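Local atomic coordinates of uncharacterized protein YjgB (Bacillus subtilis, PDB entry 4YGT), a protein that is of unknown function, a putative secreted lipoprotein and the first structural representative of the DUF4309 family. Residues Lys46-Glu57 and Asp67-Tyr78; Leu104-Leu112 and Phe144-Val155. All blocks are in the same frame, centred on the assembly; numbering follows the deposited sequence.

In the fold
From the N terminus the chain runs through helix 14-27 to helix 46-53, and interaction 1 closes the first loop: the helix and the turn after it fold onto strand 67-69, the outermost strand at one end of an antiparallel sheet, and onto the start of strand 77-82. Interaction 2 opens only later. There the chain of 104-112 leads into helix 109-116 and is met, 32 residues on, by the connection between strands 140-146 and 152-159. The two contacts therefore follow in series, neither nested nor crossed. Their centres lie about 22 Å apart on opposite sides of the chain's centre, and both rest on the same sheet.

Interaction 1: Lys46-Glu57 and Asp67-Tyr78. With EDO (1,2-ethanediol), chain D; EDO (1,2-ethanediol), chain C.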
loop_
_atom_site.group_PDB
_atom_site.type_symbol
_atom_site.label_atom_id
_atom_site.label_comp_id
_atom_site.label_asym_id
_atom_site.label_seq_id
_atom_site.Cartn_x
_atom_site.Cartn_y
_atom_site.Cartn_z
ATOM N N LYS A 46 10.669 -12.565 3.024
ATOM C CA LYS A 46 9.478 -13.091 3.710
ATOM C C LYS A 46 9.825 -13.228 5.207
ATOM O O LYS A 46 9.030 -12.862 6.071
ATOM C CB LYS A 46 9.085 -14.452 3.085
ATOM C CG LYS A 46 7.874 -15.145 3.698
ATOM C CD LYS A 46 7.441 -16.321 2.821
ATOM C CE LYS A 46 6.031 -16.805 3.052
ATOM N NZ LYS A 46 5.616 -17.796 2.018
ATOM N N GLY A 47 11.052 -13.701 5.466
ATOM C CA GLY A 47 11.632 -13.869 6.790
ATOM C C GLY A 47 11.703 -12.570 7.567
ATOM O O GLY A 47 11.401 -12.570 8.760
ATOM N N ASP A 48 12.087 -11.455 6.903
ATOM C CA ASP A 48 12.161 -10.134 7.540
ATOM C C ASP A 48 10.761 -9.625 7.878
ATOM O O ASP A 48 10.573 -8.983 8.903
ATOM C CB ASP A 48 12.881 -9.103 6.636
ATOM C CG ASP A 48 14.349 -9.365 6.317
ATOM O OD1 ASP A 48 15.055 -9.946 7.174
ATOM O OD2 ASP A 48 14.807 -8.939 5.229
ATOM N N VAL A 49 9.794 -9.867 6.985
ATOM C CA VAL A 49 8.392 -9.462 7.154
ATOM C C VAL A 49 7.829 -10.161 8.405
ATOM O O VAL A 49 7.227 -9.522 9.270
ATOM C CB VAL A 49 7.553 -9.758 5.869
ATOM C CG1 VAL A 49 6.064 -9.551 6.109
ATOM C CG2 VAL A 49 8.032 -8.911 4.690
ATOM N N HIS A 50 8.056 -11.468 8.498
ATOM C CA HIS A 50 7.612 -12.290 9.609
ATOM C C HIS A 50 8.312 -11.890 10.890
ATOM O O HIS A 50 7.680 -11.867 11.942
ATOM C CB HIS A 50 7.838 -13.773 9.286
ATOM C CG HIS A 50 6.807 -14.326 8.359
ATOM N ND1 HIS A 50 6.168 -15.516 8.627
ATOM C CD2 HIS A 50 6.299 -13.806 7.215
ATOM C CE1 HIS A 50 5.310 -15.693 7.633
ATOM N NE2 HIS A 50 5.358 -14.693 6.759
ATOM N N ALA A 51 9.595 -11.517 10.801
ATOM C CA ALA A 51 10.366 -11.024 11.941
ATOM C C ALA A 51 9.728 -9.725 12.475
ATOM O O ALA A 51 9.528 -9.588 13.676
ATOM C CB ALA A 51 11.824 -10.792 11.534
ATOM N N ALA A 52 9.332 -8.827 11.578
ATOM C CA ALA A 52 8.737 -7.546 11.932
ATOM C C ALA A 52 7.281 -7.637 12.402
ATOM O O ALA A 52 6.952 -7.025 13.408
ATOM C CB ALA A 52 8.823 -6.589 10.750
ATOM N N PHE A 53 6.428 -8.352 11.671
ATOM C CA PHE A 53 4.988 -8.413 11.884
ATOM C C PHE A 53 4.454 -9.657 12.572
ATOM O O PHE A 53 3.286 -9.657 12.969
ATOM C CB PHE A 53 4.292 -8.303 10.526
ATOM C CG PHE A 53 4.262 -6.925 9.917
ATOM C CD1 PHE A 53 5.333 -6.454 9.165
ATOM C CD2 PHE A 53 3.165 -6.093 10.096
ATOM C CE1 PHE A 53 5.306 -5.176 8.600
ATOM C CE2 PHE A 53 3.137 -4.816 9.526
ATOM C CZ PHE A 53 4.210 -4.366 8.783
ATOM N N GLY A 54 5.266 -10.701 12.696
ATOM C CA GLY A 54 4.808 -11.967 13.249
ATOM C C GLY A 54 4.189 -12.808 12.149
ATOM O O GLY A 54 4.445 -12.581 10.959
ATOM N N GLU A 55 3.358 -13.777 12.524
ATOM C CA GLU A 55 2.678 -14.647 11.562
ATOM C C GLU A 55 1.479 -13.936 11.016
ATOM O O GLU A 55 0.817 -13.217 11.773
ATOM C CB GLU A 55 2.281 -16.012 12.184
ATOM C CG GLU A 55 3.468 -16.920 12.478
ATOM C CD GLU A 55 4.412 -17.116 11.306
ATOM O OE1 GLU A 55 3.964 -17.672 10.277
ATOM O OE2 GLU A 55 5.574 -16.654 11.390
ATOM N N PRO A 56 1.178 -14.118 9.706
ATOM C CA PRO A 56 0.020 -13.433 9.116
ATOM C C PRO A 56 -1.333 -13.972 9.573
ATOM O O PRO A 56 -1.484 -15.170 9.833
ATOM C CB PRO A 56 0.188 -13.659 7.611
ATOM C CG PRO A 56 1.473 -14.347 7.434
ATOM C CD PRO A 56 1.881 -14.946 8.708
ATOM N N GLU A 57 -2.335 -13.070 9.608
ATOM C CA GLU A 57 -3.735 -13.353 9.925
ATOM C C GLU A 57 -4.370 -14.141 8.795
ATOM O O GLU A 57 -5.484 -14.635 8.948
ATOM C CB GLU A 57 -4.512 -12.051 10.183
ATOM C CG GLU A 57 -4.430 -11.568 11.629
ATOM C CD GLU A 57 -3.186 -10.804 12.049
ATOM O OE1 GLU A 57 -2.713 -9.954 11.263
ATOM O OE2 GLU A 57 -2.741 -10.990 13.204
ATOM N N ASP A 67 1.013 -12.345 2.162
ATOM C CA ASP A 67 1.031 -12.554 3.614
ATOM C C ASP A 67 0.190 -11.414 4.138
ATOM O O ASP A 67 0.551 -10.261 3.910
ATOM C CB ASP A 67 2.466 -12.541 4.169
ATOM C CG ASP A 67 3.130 -13.895 4.202
ATOM O OD1 ASP A 67 2.415 -14.921 4.058
ATOM O OD2 ASP A 67 4.348 -13.939 4.386
ATOM N N LEU A 68 -1.000 -11.710 4.682
ATOM C CA LEU A 68 -1.914 -10.637 5.085
ATOM C C LEU A 68 -1.962 -10.406 6.603
ATOM O O LEU A 68 -2.094 -11.339 7.403
ATOM C CB LEU A 68 -3.317 -10.901 4.545
ATOM C CG LEU A 68 -3.456 -10.832 3.042
ATOM C CD1 LEU A 68 -4.665 -11.634 2.581
ATOM C CD2 LEU A 68 -3.509 -9.378 2.552
ATOM N N TYR A 69 -1.811 -9.130 6.974
ATOM C CA TYR A 69 -1.808 -8.663 8.353
ATOM C C TYR A 69 -2.971 -7.729 8.503
ATOM O O TYR A 69 -3.055 -6.711 7.819
ATOM C CB TYR A 69 -0.467 -8.002 8.693
ATOM C CG TYR A 69 0.690 -8.978 8.626
ATOM C CD1 TYR A 69 1.034 -9.757 9.723
ATOM C CD2 TYR A 69 1.433 -9.132 7.456
ATOM C CE1 TYR A 69 2.093 -10.660 9.668
ATOM C CE2 TYR A 69 2.504 -10.028 7.388
ATOM C CZ TYR A 69 2.824 -10.794 8.496
ATOM O OH TYR A 69 3.884 -11.662 8.456
ATOM N N HIS A 70 -3.930 -8.142 9.312
ATOM C CA HIS A 70 -5.166 -7.414 9.544
ATOM C C HIS A 70 -4.894 -6.112 10.273
ATOM O O HIS A 70 -3.935 -6.033 11.033
ATOM C CB HIS A 70 -6.119 -8.298 10.381
ATOM C CG HIS A 70 -7.554 -7.917 10.245
ATOM N ND1 HIS A 70 -8.123 -6.953 11.051
ATOM C CD2 HIS A 70 -8.493 -8.386 9.391
ATOM C CE1 HIS A 70 -9.386 -6.865 10.669
ATOM N NE2 HIS A 70 -9.653 -7.702 9.665
ATOM N N TRP A 71 -5.736 -5.096 10.060
ATOM C CA TRP A 71 -5.623 -3.850 10.810
ATOM C C TRP A 71 -5.996 -4.134 12.270
ATOM O O TRP A 71 -6.832 -4.993 12.545
ATOM C CB TRP A 71 -6.475 -2.700 10.208
ATOM C CG TRP A 71 -7.903 -3.034 9.841
ATOM C CD1 TRP A 71 -8.900 -3.445 10.685
ATOM C CD2 TRP A 71 -8.517 -2.858 8.549
ATOM N NE1 TRP A 71 -10.090 -3.557 9.999
ATOM C CE2 TRP A 71 -9.883 -3.203 8.683
ATOM C CE3 TRP A 71 -8.030 -2.468 7.276
ATOM C CZ2 TRP A 71 -10.773 -3.175 7.593
ATOM C CZ3 TRP A 71 -8.916 -2.428 6.205
ATOM C CH2 TRP A 71 -10.265 -2.785 6.365
ATOM N N ASN A 72 -5.315 -3.477 13.195
ATOM C CA ASN A 72 -5.545 -3.655 14.632
ATOM C C ASN A 72 -5.495 -2.276 15.287
ATOM O O ASN A 72 -4.444 -1.640 15.250
ATOM C CB ASN A 72 -4.495 -4.604 15.212
ATOM C CG ASN A 72 -4.765 -5.031 16.626
ATOM O OD1 ASN A 72 -5.401 -4.327 17.414
ATOM N ND2 ASN A 72 -4.309 -6.220 16.966
HETATM N N MSE A 73 -6.631 -1.788 15.821
HETATM C CA MSE A 73 -6.758 -0.446 16.397
HETATM C C MSE A 73 -6.281 0.588 15.339
HETATM O O MSE A 73 -6.697 0.516 14.176
HETATM C CB MSE A 73 -5.979 -0.316 17.738
HETATM C CG MSE A 73 -6.494 -1.215 18.866
HETATM SE SE MSE A 73 -8.229 -0.657 19.588
HETATM C CE MSE A 73 -8.024 -1.294 21.469
ATOM N N GLY A 74 -5.357 1.465 15.733
ATOM C CA GLY A 74 -4.766 2.478 14.865
ATOM C C GLY A 74 -3.637 1.951 14.006
ATOM O O GLY A 74 -3.065 2.709 13.210
ATOM N N GLN A 75 -3.307 0.646 14.159
ATOM C CA GLN A 75 -2.252 -0.022 13.370
ATOM C C GLN A 75 -2.879 -0.531 12.048
ATOM O O GLN A 75 -3.839 -1.307 12.080
ATOM C CB GLN A 75 -1.583 -1.170 14.170
ATOM C CG GLN A 75 -1.241 -0.875 15.651
ATOM C CD GLN A 75 -0.161 0.180 15.835
ATOM O OE1 GLN A 75 0.939 0.093 15.273
ATOM N NE2 GLN A 75 -0.441 1.194 16.649
ATOM N N PRO A 76 -2.399 -0.069 10.879
ATOM C CA PRO A 76 -3.045 -0.466 9.620
ATOM C C PRO A 76 -2.763 -1.905 9.169
ATOM O O PRO A 76 -1.842 -2.564 9.650
ATOM C CB PRO A 76 -2.461 0.529 8.610
ATOM C CG PRO A 76 -1.127 0.860 9.159
ATOM C CD PRO A 76 -1.295 0.887 10.636
ATOM N N GLY A 77 -3.560 -2.349 8.205
ATOM C CA GLY A 77 -3.411 -3.641 7.568
ATOM C C GLY A 77 -2.369 -3.585 6.478
ATOM O O GLY A 77 -2.181 -2.540 5.850
ATOM N N TYR A 78 -1.652 -4.695 6.278
ATOM C CA TYR A 78 -0.639 -4.825 5.223
ATOM C C TYR A 78 -0.712 -6.156 4.569
ATOM O O TYR A 78 -1.112 -7.129 5.193
ATOM C CB TYR A 78 0.816 -4.655 5.698
ATOM C CG TYR A 78 1.190 -3.280 6.161
ATOM C CD1 TYR A 78 1.647 -2.315 5.264
ATOM C CD2 TYR A 78 1.130 -2.947 7.501
ATOM C CE1 TYR A 78 2.010 -1.042 5.706
ATOM C CE2 TYR A 78 1.510 -1.698 7.953
ATOM C CZ TYR A 78 1.918 -0.742 7.059
ATOM O OH TYR A 78 2.232 0.463 7.627
HETATM C C1 EDO D . -8.848 -2.068 13.609
HETATM O O1 EDO D . -9.024 -0.941 12.734
HETATM C C2 EDO D . -10.173 -2.764 14.026
HETATM O O2 EDO D . -10.341 -4.014 13.353
HETATM C C1 EDO C . 0.241 -5.228 12.306
HETATM O O1 EDO C . -0.491 -6.204 11.598
HETATM C C2 EDO C . -0.433 -3.859 12.187
HETATM O O2 EDO C . -1.804 -3.980 12.535
HETATM O O HOH W 1 -2.460 -7.586 12.896
#
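Y69 reaches from strand 67-69 into the bend that follows helix 46-53. Its CB meets O1 of a bound ethanediol, probably from the crystallisation liquor, with E57 OE1 a little farther. CG and CD1 meet F53, CD1 also P56 CA; CE1 and CZ lie against F53 CB and G54 O, CE2 against V49 CG1. F53 CB sits over one face, 3.6 Å from the centroid of the Y69 ring, and P56 CA over the opposite face. At the tip, Y69 OH donates to G54 O at 2.7 Å and stands over a face of the H50 ring. G54 suits its place because its positive phi would press a side chain against the preceding carbonyl. A phenylalanine here would probably keep much of the ring packing but leave G54 O without this donor.

H50 bridges two acids. With CG anti to the carbonyl carbon (chi1 -78°), its NE2 meets D67 OD2 at 2.7 Å in the ring plane but from above the carboxylate, while ND1 donates to E55 OE2. D67 OD2 also bonds Y82. E57 OE1 accepts from H70 N at 2.9 Å, and a water links the same oxygen to H70 O. The edge of F53 points toward the face of Y78, F53 CE2 lying 3.4 Å from Y78 CD2. F53, Y69 and Y78 thus form an aromatic cluster fastening a helix to the edge of an antiparallel sheet.

Interaction 2: Leu104-Leu112 and Phe144-Val155; sequences LGGVTPEVL and FVIGTDQTADHV
The F144 ring lies between two aliphatic groups: L112 CD2 sits over the centre of one face, 3.5 Å from the centroid of the F144 ring, and V155 CG1 covers the opposite face nearer its rim. The leucine methyl is only 1° off the ring normal, a nearly ideal CH-pi contact. V107 CG1 approaches the same ring obliquely.

L104 turns its CG toward the strand pair (chi1 -65°), where the branch at CG parts its methyls: CD2 packs on V155 CG2 at 3.6 Å, and CD1 rests on the backbone of D153 and H154. A152, small enough for the backbones to come close, offers its N to both L104 O and V107 O in two weak bonds, the shorter 3.0 Å from A152 N to V107 O. Beside it T108 CA makes a CA-H...O contact with Q150 O. P109, a compact ring suited to a helix start, sets CG against I146 CG2 at 4.0 Å, and T108 caps that helix through its OG1, which accepts from V111 N.

Helix 14-27 covers V107, L112 and F144 through L19, V20 and L23, Y133 of strand 131-137 borders P109, L112 and I146, and Y93 of strand 88-95 touches L104.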
loop_
_atom_site.group_PDB
_atom_site.type_symbol
_atom_site.label_atom_id
_atom_site.label_comp_id
_atom_site.label_asym_id
_atom_site.label_seq_id
_atom_site.Cartn_x
_atom_site.Cartn_y
_atom_site.Cartn_z
ATOM N N LEU A 104 -6.951 6.022 4.755
ATOM C CA LEU A 104 -7.484 5.737 3.407
ATOM C C LEU A 104 -8.932 6.165 3.179
ATOM O O LEU A 104 -9.295 6.437 2.030
ATOM C CB LEU A 104 -7.326 4.258 3.015
ATOM C CG LEU A 104 -5.881 3.746 2.871
ATOM C CD1 LEU A 104 -5.846 2.434 2.136
ATOM C CD2 LEU A 104 -5.012 4.737 2.126
ATOM N N GLY A 105 -9.722 6.257 4.252
ATOM C CA GLY A 105 -11.108 6.712 4.194
ATOM C C GLY A 105 -11.208 8.157 3.741
ATOM O O GLY A 105 -12.212 8.558 3.146
ATOM N N GLY A 106 -10.144 8.918 4.008
ATOM C CA GLY A 106 -10.002 10.318 3.630
ATOM C C GLY A 106 -9.147 10.540 2.397
ATOM O O GLY A 106 -8.932 11.685 1.997
ATOM N N VAL A 107 -8.662 9.448 1.781
ATOM C CA VAL A 107 -7.810 9.512 0.589
ATOM C C VAL A 107 -8.702 9.395 -0.636
ATOM O O VAL A 107 -9.153 8.306 -1.002
ATOM C CB VAL A 107 -6.643 8.484 0.600
ATOM C CG1 VAL A 107 -5.829 8.544 -0.691
ATOM C CG2 VAL A 107 -5.739 8.709 1.807
ATOM N N THR A 108 -8.960 10.551 -1.251
ATOM C CA THR A 108 -9.812 10.729 -2.430
ATOM C C THR A 108 -8.959 11.057 -3.667
ATOM O O THR A 108 -7.845 11.556 -3.491
ATOM C CB THR A 108 -10.839 11.847 -2.163
ATOM O OG1 THR A 108 -10.148 13.043 -1.818
ATOM C CG2 THR A 108 -11.835 11.497 -1.064
ATOM N N PRO A 109 -9.456 10.846 -4.919
ATOM C CA PRO A 109 -8.650 11.203 -6.107
ATOM C C PRO A 109 -8.316 12.700 -6.198
ATOM O O PRO A 109 -7.406 13.078 -6.945
ATOM C CB PRO A 109 -9.549 10.790 -7.279
ATOM C CG PRO A 109 -10.457 9.746 -6.709
ATOM C CD PRO A 109 -10.744 10.247 -5.328
ATOM N N GLU A 110 -9.046 13.541 -5.426
ATOM C CA GLU A 110 -8.843 14.988 -5.372
ATOM C C GLU A 110 -7.738 15.345 -4.363
ATOM O O GLU A 110 -6.946 16.245 -4.647
ATOM C CB GLU A 110 -10.163 15.753 -5.079
ATOM C CG GLU A 110 -10.701 15.632 -3.660
ATOM C CD GLU A 110 -12.205 15.509 -3.537
ATOM O OE1 GLU A 110 -12.909 16.496 -3.858
ATOM O OE2 GLU A 110 -12.677 14.439 -3.083
ATOM N N VAL A 111 -7.651 14.635 -3.208
ATOM C CA VAL A 111 -6.578 14.920 -2.245
ATOM C C VAL A 111 -5.250 14.494 -2.884
ATOM O O VAL A 111 -4.231 15.118 -2.611
ATOM C CB VAL A 111 -6.756 14.354 -0.805
ATOM C CG1 VAL A 111 -8.069 14.800 -0.168
ATOM C CG2 VAL A 111 -6.599 12.846 -0.757
ATOM N N LEU A 112 -5.291 13.494 -3.794
ATOM C CA LEU A 112 -4.139 13.010 -4.550
ATOM C C LEU A 112 -3.654 14.094 -5.495
ATOM O O LEU A 112 -2.452 14.233 -5.704
ATOM C CB LEU A 112 -4.478 11.725 -5.331
ATOM C CG LEU A 112 -4.638 10.429 -4.527
ATOM C CD1 LEU A 112 -4.981 9.274 -5.442
ATOM C CD2 LEU A 112 -3.369 10.091 -3.748
ATOM N N PHE A 144 -2.586 3.868 -6.053
ATOM C CA PHE A 144 -3.702 4.180 -5.155
ATOM C C PHE A 144 -4.968 3.569 -5.755
ATOM O O PHE A 144 -5.476 4.083 -6.757
ATOM C CB PHE A 144 -3.862 5.682 -4.932
ATOM C CG PHE A 144 -2.715 6.338 -4.221
ATOM C CD1 PHE A 144 -1.645 6.865 -4.936
ATOM C CD2 PHE A 144 -2.714 6.465 -2.834
ATOM C CE1 PHE A 144 -0.599 7.518 -4.277
ATOM C CE2 PHE A 144 -1.657 7.097 -2.175
ATOM C CZ PHE A 144 -0.614 7.634 -2.904
ATOM N N VAL A 145 -5.453 2.454 -5.176
ATOM C CA VAL A 145 -6.627 1.747 -5.708
ATOM C C VAL A 145 -7.909 2.279 -5.027
ATOM O O VAL A 145 -8.201 1.940 -3.883
ATOM C CB VAL A 145 -6.454 0.209 -5.590
ATOM C CG1 VAL A 145 -7.648 -0.531 -6.157
ATOM C CG2 VAL A 145 -5.171 -0.255 -6.275
ATOM N N ILE A 146 -8.670 3.105 -5.763
ATOM C CA ILE A 146 -9.905 3.763 -5.317
ATOM C C ILE A 146 -11.127 2.910 -5.704
ATOM O O ILE A 146 -11.229 2.414 -6.831
ATOM C CB ILE A 146 -9.968 5.211 -5.906
ATOM C CG1 ILE A 146 -8.630 5.989 -5.666
ATOM C CG2 ILE A 146 -11.200 6.006 -5.432
ATOM C CD1 ILE A 146 -8.424 6.696 -4.295
ATOM N N GLY A 147 -12.038 2.752 -4.750
ATOM C CA GLY A 147 -13.251 1.957 -4.917
ATOM C C GLY A 147 -14.363 2.649 -5.675
ATOM O O GLY A 147 -14.113 3.640 -6.371
ATOM N N THR A 148 -15.604 2.118 -5.555
ATOM C CA THR A 148 -16.807 2.681 -6.204
ATOM C C THR A 148 -17.089 4.074 -5.630
ATOM O O THR A 148 -17.305 5.014 -6.400
ATOM C CB THR A 148 -17.998 1.735 -6.097
ATOM O OG1 THR A 148 -17.952 1.052 -4.836
ATOM C CG2 THR A 148 -18.032 0.737 -7.244
ATOM N N ASP A 149 -17.001 4.220 -4.286
ATOM C CA ASP A 149 -17.064 5.521 -3.629
ATOM C C ASP A 149 -15.689 6.123 -3.843
ATOM O O ASP A 149 -14.735 5.378 -4.100
ATOM C CB ASP A 149 -17.450 5.401 -2.146
ATOM C CG ASP A 149 -16.492 4.612 -1.276
ATOM O OD1 ASP A 149 -16.079 3.501 -1.696
ATOM O OD2 ASP A 149 -16.202 5.070 -0.152
ATOM N N GLN A 150 -15.550 7.436 -3.767
ATOM C CA GLN A 150 -14.247 8.013 -4.088
ATOM C C GLN A 150 -13.192 7.895 -2.947
ATOM O O GLN A 150 -12.387 8.804 -2.773
ATOM C CB GLN A 150 -14.415 9.470 -4.553
ATOM C CG GLN A 150 -15.168 9.604 -5.889
ATOM C CD GLN A 150 -14.719 8.613 -6.951
ATOM O OE1 GLN A 150 -13.576 8.641 -7.436
ATOM N NE2 GLN A 150 -15.596 7.682 -7.298
ATOM N N THR A 151 -13.145 6.750 -2.236
ATOM C CA THR A 151 -12.157 6.505 -1.174
ATOM C C THR A 151 -11.223 5.364 -1.590
ATOM O O THR A 151 -11.624 4.491 -2.378
ATOM C CB THR A 151 -12.815 6.211 0.192
ATOM O OG1 THR A 151 -13.439 4.921 0.177
ATOM C CG2 THR A 151 -13.794 7.302 0.633
ATOM N N ALA A 152 -9.967 5.398 -1.082
ATOM C CA ALA A 152 -8.950 4.372 -1.349
ATOM C C ALA A 152 -9.230 3.101 -0.549
ATOM O O ALA A 152 -9.532 3.170 0.641
ATOM C CB ALA A 152 -7.554 4.903 -1.007
ATOM N N ASP A 153 -9.110 1.945 -1.208
ATOM C CA ASP A 153 -9.286 0.621 -0.607
ATOM C C ASP A 153 -7.971 0.123 -0.080
ATOM O O ASP A 153 -7.905 -0.340 1.056
ATOM C CB ASP A 153 -9.864 -0.353 -1.624
ATOM C CG ASP A 153 -11.304 -0.028 -1.967
ATOM O OD1 ASP A 153 -11.992 0.615 -1.128
ATOM O OD2 ASP A 153 -11.741 -0.392 -3.067
ATOM N N HIS A 154 -6.919 0.244 -0.902
ATOM C CA HIS A 154 -5.531 -0.091 -0.587
ATOM C C HIS A 154 -4.596 0.689 -1.510
ATOM O O HIS A 154 -5.008 1.185 -2.566
ATOM C CB HIS A 154 -5.241 -1.605 -0.649
ATOM C CG HIS A 154 -5.672 -2.273 -1.919
ATOM N ND1 HIS A 154 -4.883 -2.246 -3.062
ATOM C CD2 HIS A 154 -6.791 -2.981 -2.180
ATOM C CE1 HIS A 154 -5.547 -2.941 -3.969
ATOM N NE2 HIS A 154 -6.692 -3.412 -3.476
ATOM N N VAL A 155 -3.351 0.834 -1.070
ATOM C CA VAL A 155 -2.276 1.516 -1.787
ATOM C C VAL A 155 -1.179 0.482 -1.988
ATOM O O VAL A 155 -0.746 -0.127 -1.020
ATOM C CB VAL A 155 -1.783 2.761 -1.023
ATOM C CG1 VAL A 155 -0.736 3.510 -1.829
ATOM C CG2 VAL A 155 -2.940 3.687 -0.670
#